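Local coordinates for protein Rho guanine nucleotide exchange factor 11 (Homo sapiens, PDB 5JHH) that probably activates Rho-family GTPases by promoting exchange of bound GDP for GTP through its paired DH and PH domains, at residues L170-I181 / L194-L205. Numbering follows the deposited sequence.
Sequences LTKYPLLLESII and LCRARDQCREIL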
ATOM      1  N   LEU A 170      -7.135  -7.100  -6.669  1.00 19.69           N
ATOM      2  CA  LEU A 170      -6.976  -8.165  -5.699  1.00 19.87           C
ATOM      3  C   LEU A 170      -7.261  -7.776  -4.227  1.00 18.38           C
ATOM      4  O   LEU A 170      -7.776  -8.602  -3.445  1.00 16.88           O
ATOM      5  CB  LEU A 170      -5.606  -8.767  -5.803  1.00 20.13           C
ATOM      6  CG  LEU A 170      -5.223  -9.459  -7.110  1.00 25.27           C
ATOM      7  CD1 LEU A 170      -3.772  -9.903  -6.981  1.00 25.63           C
ATOM      8  CD2 LEU A 170      -6.086 -10.661  -7.480  1.00 27.51           C
ATOM      9  N   THR A 171      -6.901  -6.554  -3.845  1.00 18.40           N
ATOM     10  CA  THR A 171      -7.130  -6.069  -2.497  1.00 18.71           C
ATOM     11  C   THR A 171      -8.589  -5.895  -2.204  1.00 18.94           C
ATOM     12  O   THR A 171      -8.955  -5.981  -1.064  1.00 18.66           O
ATOM     13  CB  THR A 171      -6.467  -4.715  -2.222  1.00 20.14           C
ATOM     14  OG1 THR A 171      -7.001  -3.729  -3.092  1.00 18.99           O
ATOM     15  CG2 THR A 171      -5.007  -4.823  -2.470  1.00 21.80           C
ATOM     16  N   LYS A 172      -9.430  -5.709  -3.226  1.00 20.37           N
ATOM     17  CA  LYS A 172     -10.848  -5.607  -2.992  1.00 20.98           C
ATOM     18  C   LYS A 172     -11.571  -6.926  -2.767  1.00 21.09           C
ATOM     19  O   LYS A 172     -12.644  -6.940  -2.177  1.00 20.64           O
ATOM     20  CB  LYS A 172     -11.522  -4.903  -4.130  1.00 25.09           C
ATOM     21  CG  LYS A 172     -10.873  -3.612  -4.550  1.00 28.02           C
ATOM     22  CD  LYS A 172     -10.707  -2.642  -3.390  1.00 34.57           C
ATOM     23  CE  LYS A 172      -9.730  -1.530  -3.790  1.00 42.94           C
ATOM     24  NZ  LYS A 172     -10.201  -0.143  -3.480  1.00 53.89           N
ATOM     25  N   TYR A 173     -11.052  -8.049  -3.243  1.00 20.67           N
ATOM     26  CA  TYR A 173     -11.827  -9.287  -3.133  1.00 19.41           C
ATOM     27  C   TYR A 173     -12.162  -9.730  -1.680  1.00 19.88           C
ATOM     28  O   TYR A 173     -13.257 -10.177  -1.401  1.00 19.28           O
ATOM     29  CB  TYR A 173     -11.135 -10.423  -3.888  1.00 20.66           C
ATOM     30  CG  TYR A 173     -11.123 -10.291  -5.385  1.00 19.49           C
ATOM     31  CD1 TYR A 173     -12.250  -9.903  -6.077  1.00 18.62           C
ATOM     32  CD2 TYR A 173      -9.972 -10.572  -6.116  1.00 19.92           C
ATOM     33  CE1 TYR A 173     -12.234  -9.799  -7.461  1.00 20.65           C
ATOM     34  CE2 TYR A 173      -9.964 -10.481  -7.510  1.00 18.98           C
ATOM     35  CZ  TYR A 173     -11.083 -10.076  -8.177  1.00 18.88           C
ATOM     36  OH  TYR A 173     -11.093  -9.971  -9.554  1.00 18.27           O
ATOM     37  N   PRO A 174     -11.219  -9.619  -0.753  1.00 19.13           N
ATOM     38  CA  PRO A 174     -11.527 -10.008   0.601  1.00 20.94           C
ATOM     39  C   PRO A 174     -12.592  -9.124   1.173  1.00 24.69           C
ATOM     40  O   PRO A 174     -13.474  -9.575   1.921  1.00 27.05           O
ATOM     41  CB  PRO A 174     -10.194  -9.807   1.343  1.00 21.80           C
ATOM     42  CG  PRO A 174      -9.153  -9.903   0.239  1.00 20.47           C
ATOM     43  CD  PRO A 174      -9.816  -9.246  -0.921  1.00 20.28           C
ATOM     44  N   LEU A 175     -12.526  -7.860   0.825  1.00 26.11           N
ATOM     45  CA  LEU A 175     -13.469  -6.907   1.370  1.00 26.31           C
ATOM     46  C   LEU A 175     -14.836  -7.181   0.779  1.00 24.86           C
ATOM     47  O   LEU A 175     -15.833  -7.150   1.476  1.00 23.74           O
ATOM     48  CB  LEU A 175     -13.028  -5.499   1.033  1.00 25.60           C
ATOM     49  CG  LEU A 175     -11.749  -4.943   1.683  1.00 25.04           C
ATOM     50  CD1 LEU A 175     -11.413  -3.576   1.058  1.00 24.27           C
ATOM     51  CD2 LEU A 175     -11.964  -4.772   3.166  1.00 22.99           C
ATOM     52  N   LEU A 176     -14.893  -7.459  -0.514  1.00 25.27           N
ATOM     53  CA  LEU A 176     -16.158  -7.783  -1.101  1.00 25.51           C
ATOM     54  C   LEU A 176     -16.675  -9.098  -0.561  1.00 29.45           C
ATOM     55  O   LEU A 176     -17.879  -9.225  -0.419  1.00 26.84           O
ATOM     56  CB  LEU A 176     -16.100  -7.811  -2.613  1.00 26.94           C
ATOM     57  CG  LEU A 176     -15.953  -6.413  -3.215  1.00 28.20           C
ATOM     58  CD1 LEU A 176     -15.311  -6.528  -4.597  1.00 27.97           C
ATOM     59  CD2 LEU A 176     -17.329  -5.747  -3.297  1.00 28.03           C
ATOM     60  N   LEU A 177     -15.794 -10.060  -0.247  1.00 27.73           N
ATOM     61  CA  LEU A 177     -16.273 -11.319   0.323  1.00 28.07           C
ATOM     62  C   LEU A 177     -16.771 -11.143   1.776  1.00 30.27           C
ATOM     63  O   LEU A 177     -17.825 -11.684   2.149  1.00 30.63           O
ATOM     64  CB  LEU A 177     -15.248 -12.454   0.181  1.00 24.22           C
ATOM     65  CG  LEU A 177     -15.041 -12.931  -1.262  1.00 25.58           C
ATOM     66  CD1 LEU A 177     -13.735 -13.705  -1.483  1.00 25.63           C
ATOM     67  CD2 LEU A 177     -16.178 -13.800  -1.701  1.00 25.37           C
ATOM     68  N   GLU A 178     -16.052 -10.365   2.580  1.00 35.16           N
ATOM     69  CA  GLU A 178     -16.441 -10.128   3.976  1.00 34.54           C
ATOM     70  C   GLU A 178     -17.835  -9.539   4.001  1.00 34.94           C
ATOM     71  O   GLU A 178     -18.701 -10.006   4.715  1.00 37.78           O
ATOM     72  CB  GLU A 178     -15.454  -9.227   4.713  1.00 39.99           C
ATOM     73  CG  GLU A 178     -14.249  -9.992   5.262  1.00 53.29           C
ATOM     74  CD  GLU A 178     -12.987  -9.137   5.423  1.00 65.35           C
ATOM     75  OE1 GLU A 178     -13.112  -7.995   5.906  1.00 78.91           O
ATOM     76  OE2 GLU A 178     -11.860  -9.590   5.060  1.00 68.42           O
ATOM     77  N   SER A 179     -18.093  -8.586   3.138  1.00 31.65           N
ATOM     78  CA  SER A 179     -19.407  -7.997   3.090  1.00 33.17           C
ATOM     79  C   SER A 179     -20.535  -8.941   2.589  1.00 34.46           C
ATOM     80  O   SER A 179     -21.670  -8.870   3.062  1.00 34.72           O
ATOM     81  CB  SER A 179     -19.352  -6.731   2.258  1.00 33.48           C
ATOM     82  OG  SER A 179     -20.653  -6.459   1.801  1.00 42.89           O
ATOM     83  N   ILE A 180     -20.246  -9.822   1.643  1.00 32.88           N
ATOM     84  CA  ILE A 180     -21.234 -10.824   1.244  1.00 31.01           C
ATOM     85  C   ILE A 180     -21.530 -11.794   2.389  1.00 34.24           C
ATOM     86  O   ILE A 180     -22.696 -12.185   2.611  1.00 33.19           O
ATOM     87  CB  ILE A 180     -20.749 -11.636   0.063  1.00 29.69           C
ATOM     88  CG1 ILE A 180     -20.701 -10.758  -1.195  1.00 30.81           C
ATOM     89  CG2 ILE A 180     -21.651 -12.825  -0.234  1.00 28.43           C
ATOM     90  CD1 ILE A 180     -19.829 -11.345  -2.281  1.00 27.44           C
ATOM     91  N   ILE A 181     -20.458 -12.225   3.044  1.00 30.41           N
ATOM     92  CA  ILE A 181     -20.511 -13.173   4.126  1.00 31.29           C
ATOM     93  C   ILE A 181     -21.420 -12.633   5.240  1.00 36.94           C
ATOM     94  O   ILE A 181     -22.344 -13.298   5.678  1.00 34.52           O
ATOM     95  CB  ILE A 181     -19.088 -13.372   4.669  1.00 30.13           C
ATOM     96  CG1 ILE A 181     -18.325 -14.287   3.723  1.00 27.45           C
ATOM     97  CG2 ILE A 181     -19.100 -13.871   6.125  1.00 28.10           C
ATOM     98  CD1 ILE A 181     -16.846 -14.314   3.984  1.00 26.22           C
ATOM     99  N   LEU A 194     -17.703 -19.518   1.386  1.00 26.25           N
ATOM    100  CA  LEU A 194     -17.351 -18.132   1.301  1.00 26.92           C
ATOM    101  C   LEU A 194     -16.246 -17.738   2.267  1.00 28.74           C
ATOM    102  O   LEU A 194     -15.361 -16.973   1.880  1.00 29.60           O
ATOM    103  CB  LEU A 194     -18.570 -17.267   1.577  1.00 26.87           C
ATOM    104  CG  LEU A 194     -19.562 -17.204   0.429  1.00 27.41           C
ATOM    105  CD1 LEU A 194     -20.765 -16.351   0.781  1.00 30.01           C
ATOM    106  CD2 LEU A 194     -18.895 -16.636  -0.802  1.00 28.55           C
ATOM    107  N   CYS A 195     -16.254 -18.260   3.492  1.00 24.97           N
ATOM    108  CA  CYS A 195     -15.192 -17.887   4.420  1.00 26.25           C
ATOM    109  C   CYS A 195     -13.887 -18.468   3.914  1.00 29.32           C
ATOM    110  O   CYS A 195     -12.811 -17.887   4.081  1.00 24.68           O
ATOM    111  CB  CYS A 195     -15.498 -18.389   5.842  1.00 27.40           C
ATOM    112  SG  CYS A 195     -16.848 -17.434   6.619  1.00 30.03           S
ATOM    113  N   ARG A 196     -13.999 -19.647   3.314  1.00 27.39           N
ATOM    114  CA  ARG A 196     -12.828 -20.319   2.818  1.00 34.15           C
ATOM    115  C   ARG A 196     -12.243 -19.489   1.660  1.00 28.17           C
ATOM    116  O   ARG A 196     -11.048 -19.208   1.634  1.00 26.01           O
ATOM    117  CB  ARG A 196     -13.220 -21.746   2.392  1.00 41.24           C
ATOM    118  CG  ARG A 196     -12.255 -22.488   1.483  1.00 45.11           C
ATOM    119  CD  ARG A 196     -10.995 -22.810   2.239  1.00 54.37           C
ATOM    120  NE  ARG A 196     -10.138 -23.727   1.500  1.00 59.99           N
ATOM    121  CZ  ARG A 196      -8.909 -24.058   1.876  1.00 63.57           C
ATOM    122  NH1 ARG A 196      -8.385 -23.580   3.007  1.00 65.69           N
ATOM    123  NH2 ARG A 196      -8.192 -24.868   1.116  1.00 65.28           N
ATOM    124  N   ALA A 197     -13.108 -19.060   0.750  1.00 24.08           N
ATOM    125  CA  ALA A 197     -12.692 -18.209  -0.366  1.00 25.02           C
ATOM    126  C   ALA A 197     -12.045 -16.894   0.091  1.00 25.26           C
ATOM    127  O   ALA A 197     -11.005 -16.465  -0.434  1.00 24.65           O
ATOM    128  CB  ALA A 197     -13.893 -17.923  -1.281  1.00 24.47           C
ATOM    129  N   ARG A 198     -12.674 -16.237   1.054  1.00 26.04           N
ATOM    130  CA  ARG A 198     -12.103 -15.022   1.654  1.00 26.31           C
ATOM    131  C   ARG A 198     -10.700 -15.275   2.165  1.00 24.60           C
ATOM    132  O   ARG A 198      -9.741 -14.492   1.902  1.00 22.66           O
ATOM    133  CB  ARG A 198     -12.978 -14.524   2.795  1.00 25.62           C
ATOM    134  CG  ARG A 198     -12.295 -13.435   3.612  1.00 30.44           C
ATOM    135  CD  ARG A 198     -12.943 -13.269   4.976  1.00 34.13           C
ATOM    136  NE  ARG A 198     -12.616 -14.430   5.797  1.00 33.47           N
ATOM    137  CZ  ARG A 198     -13.381 -14.897   6.763  1.00 34.37           C
ATOM    138  NH1 ARG A 198     -14.505 -14.270   7.106  1.00 36.81           N
ATOM    139  NH2 ARG A 198     -12.999 -15.995   7.389  1.00 35.06           N
ATOM    140  N   ASP A 199     -10.556 -16.358   2.913  1.00 21.76           N
ATOM    141  CA  ASP A 199      -9.229 -16.661   3.459  1.00 24.36           C
ATOM    142  C   ASP A 199      -8.171 -16.944   2.355  1.00 24.05           C
ATOM    143  O   ASP A 199      -6.964 -16.657   2.531  1.00 20.59           O
ATOM    144  CB  ASP A 199      -9.317 -17.881   4.397  1.00 29.45           C
ATOM    145  CG  ASP A 199     -10.159 -17.614   5.683  1.00 28.50           C
ATOM    146  OD1 ASP A 199     -10.497 -16.471   6.036  1.00 30.78           O
ATOM    147  OD2 ASP A 199     -10.463 -18.591   6.349  1.00 31.04           O
ATOM    148  N   GLN A 200      -8.601 -17.560   1.247  1.00 20.71           N
ATOM    149  CA  GLN A 200      -7.650 -17.925   0.198  1.00 21.37           C
ATOM    150  C   GLN A 200      -7.248 -16.659  -0.554  1.00 20.92           C
ATOM    151  O   GLN A 200      -6.082 -16.473  -0.822  1.00 21.35           O
ATOM    152  CB  GLN A 200      -8.229 -18.984  -0.738  1.00 24.15           C
ATOM    153  CG  GLN A 200      -8.261 -20.406  -0.187  1.00 23.25           C
ATOM    154  CD  GLN A 200      -6.960 -21.129  -0.366  1.00 26.10           C
ATOM    155  OE1 GLN A 200      -5.955 -20.742   0.175  1.00 29.49           O
ATOM    156  NE2 GLN A 200      -6.977 -22.221  -1.111  1.00 37.92           N
ATOM    157  N   CYS A 201      -8.186 -15.738  -0.775  1.00 22.80           N
ATOM    158  CA  CYS A 201      -7.849 -14.396  -1.281  1.00 22.94           C
ATOM    159  C   CYS A 201      -6.800 -13.678  -0.444  1.00 23.77           C
ATOM    160  O   CYS A 201      -5.901 -13.055  -0.986  1.00 23.56           O
ATOM    161  CB  CYS A 201      -9.044 -13.504  -1.348  1.00 22.88           C
ATOM    162  SG  CYS A 201     -10.209 -13.993  -2.583  1.00 27.38           S
ATOM    163  N   ARG A 202      -6.909 -13.738   0.861  1.00 22.96           N
ATOM    164  CA  ARG A 202      -5.855 -13.151   1.691  1.00 24.55           C
ATOM    165  C   ARG A 202      -4.491 -13.740   1.418  1.00 24.16           C
ATOM    166  O   ARG A 202      -3.472 -13.031   1.356  1.00 22.50           O
ATOM    167  CB  ARG A 202      -6.176 -13.294   3.163  1.00 25.22           C
ATOM    168  CG  ARG A 202      -7.255 -12.295   3.561  1.00 31.20           C
ATOM    169  CD  ARG A 202      -7.510 -12.299   5.062  1.00 34.52           C
ATOM    170  NE  ARG A 202      -8.632 -11.445   5.377  1.00 42.85           N
ATOM    171  CZ  ARG A 202      -9.676 -11.805   6.129  1.00 50.44           C
ATOM    172  NH1 ARG A 202      -9.741 -13.013   6.690  1.00 53.19           N
ATOM    173  NH2 ARG A 202     -10.655 -10.931   6.339  1.00 52.30           N
ATOM    174  N   GLU A 203      -4.494 -15.043   1.276  1.00 23.81           N
ATOM    175  CA  GLU A 203      -3.287 -15.835   1.008  1.00 27.06           C
ATOM    176  C   GLU A 203      -2.697 -15.482  -0.370  1.00 23.56           C
ATOM    177  O   GLU A 203      -1.498 -15.356  -0.561  1.00 19.33           O
ATOM    178  CB  GLU A 203      -3.707 -17.295   1.063  1.00 31.07           C
ATOM    179  CG  GLU A 203      -2.787 -18.195   1.837  1.00 41.03           C
ATOM    180  CD  GLU A 203      -2.418 -17.713   3.213  1.00 37.61           C
ATOM    181  OE1 GLU A 203      -3.327 -17.588   4.047  1.00 40.14           O
ATOM    182  OE2 GLU A 203      -1.195 -17.514   3.444  1.00 37.40           O
ATOM    183  N   ILE A 204      -3.580 -15.214  -1.310  1.00 22.46           N
ATOM    184  CA  ILE A 204      -3.152 -14.785  -2.618  1.00 22.20           C
ATOM    185  C   ILE A 204      -2.498 -13.425  -2.494  1.00 19.86           C
ATOM    186  O   ILE A 204      -1.499 -13.158  -3.120  1.00 20.83           O
ATOM    187  CB  ILE A 204      -4.367 -14.716  -3.557  1.00 22.21           C
ATOM    188  CG1 ILE A 204      -4.768 -16.126  -3.972  1.00 23.57           C
ATOM    189  CG2 ILE A 204      -4.091 -13.843  -4.737  1.00 19.87           C
ATOM    190  CD1 ILE A 204      -6.127 -16.137  -4.651  1.00 23.24           C
ATOM    191  N   LEU A 205      -3.070 -12.541  -1.709  1.00 18.82           N
ATOM    192  CA  LEU A 205      -2.450 -11.221  -1.518  1.00 19.24           C
ATOM    193  C   LEU A 205      -1.092 -11.315  -0.840  1.00 19.79           C
ATOM    194  O   LEU A 205      -0.150 -10.566  -1.165  1.00 18.24           O
ATOM    195  CB  LEU A 205      -3.372 -10.314  -0.704  1.00 19.78           C
ATOM    196  CG  LEU A 205      -4.589  -9.862  -1.513  1.00 19.85           C
ATOM    197  CD1 LEU A 205      -5.754  -9.407  -0.646  1.00 20.42           C
ATOM    198  CD2 LEU A 205      -4.225  -8.753  -2.488  1.00 20.59           C
TER
HETATM  199  O   HOH W   1      -7.555 -11.552  -3.307  1.00 30.26           O
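Asp199 OD1 is gripped by Arg198, which donates from NE (3.0 Å) and NH2 (2.9 Å), both nitrogens coming from one face of the carboxylate. Across the contact, Arg198 CD packs against Glu178 CG (3.5 Å) on helix 165-182. A bend in the arginine (chi3 71°) brings the guanidinium back over Cys195 CA and in plane with its acceptor. Arg202 adds a longer ion pair to Asp199 and carries the network on to Glu178, although those two charged ends are modelled too close together for their detail to be trusted. With the guanidinium gone, as in an alanine at Arg198, Asp199 would probably lose its two-nitrogen partner, leaving the longer ion pair to Arg202 to hold it, and a gap would open beside Glu178 CG. Beside these charges, Leu177 is a knob in the hole made by Leu194, Ala197, Arg198 and Cys201, its CD1 resting on Cys201 SG (3.7 Å). Met101 closes over Leu177 and Leu194 from helix 98-105. Farther along, Pro174 CG and Leu205 CD1 meet tip to tip at 3.5 Å, and a water donates to both Leu170 O and Cys201 O. At the other end, the side chains of Ile181 and Leu194 pass in opposite directions, CG1 of Ile181 lying 3.7 Å from CB of Leu194. With axes 8.7 Å apart at 161°, this is an antiparallel helix pair of the DH-domain helical bundle.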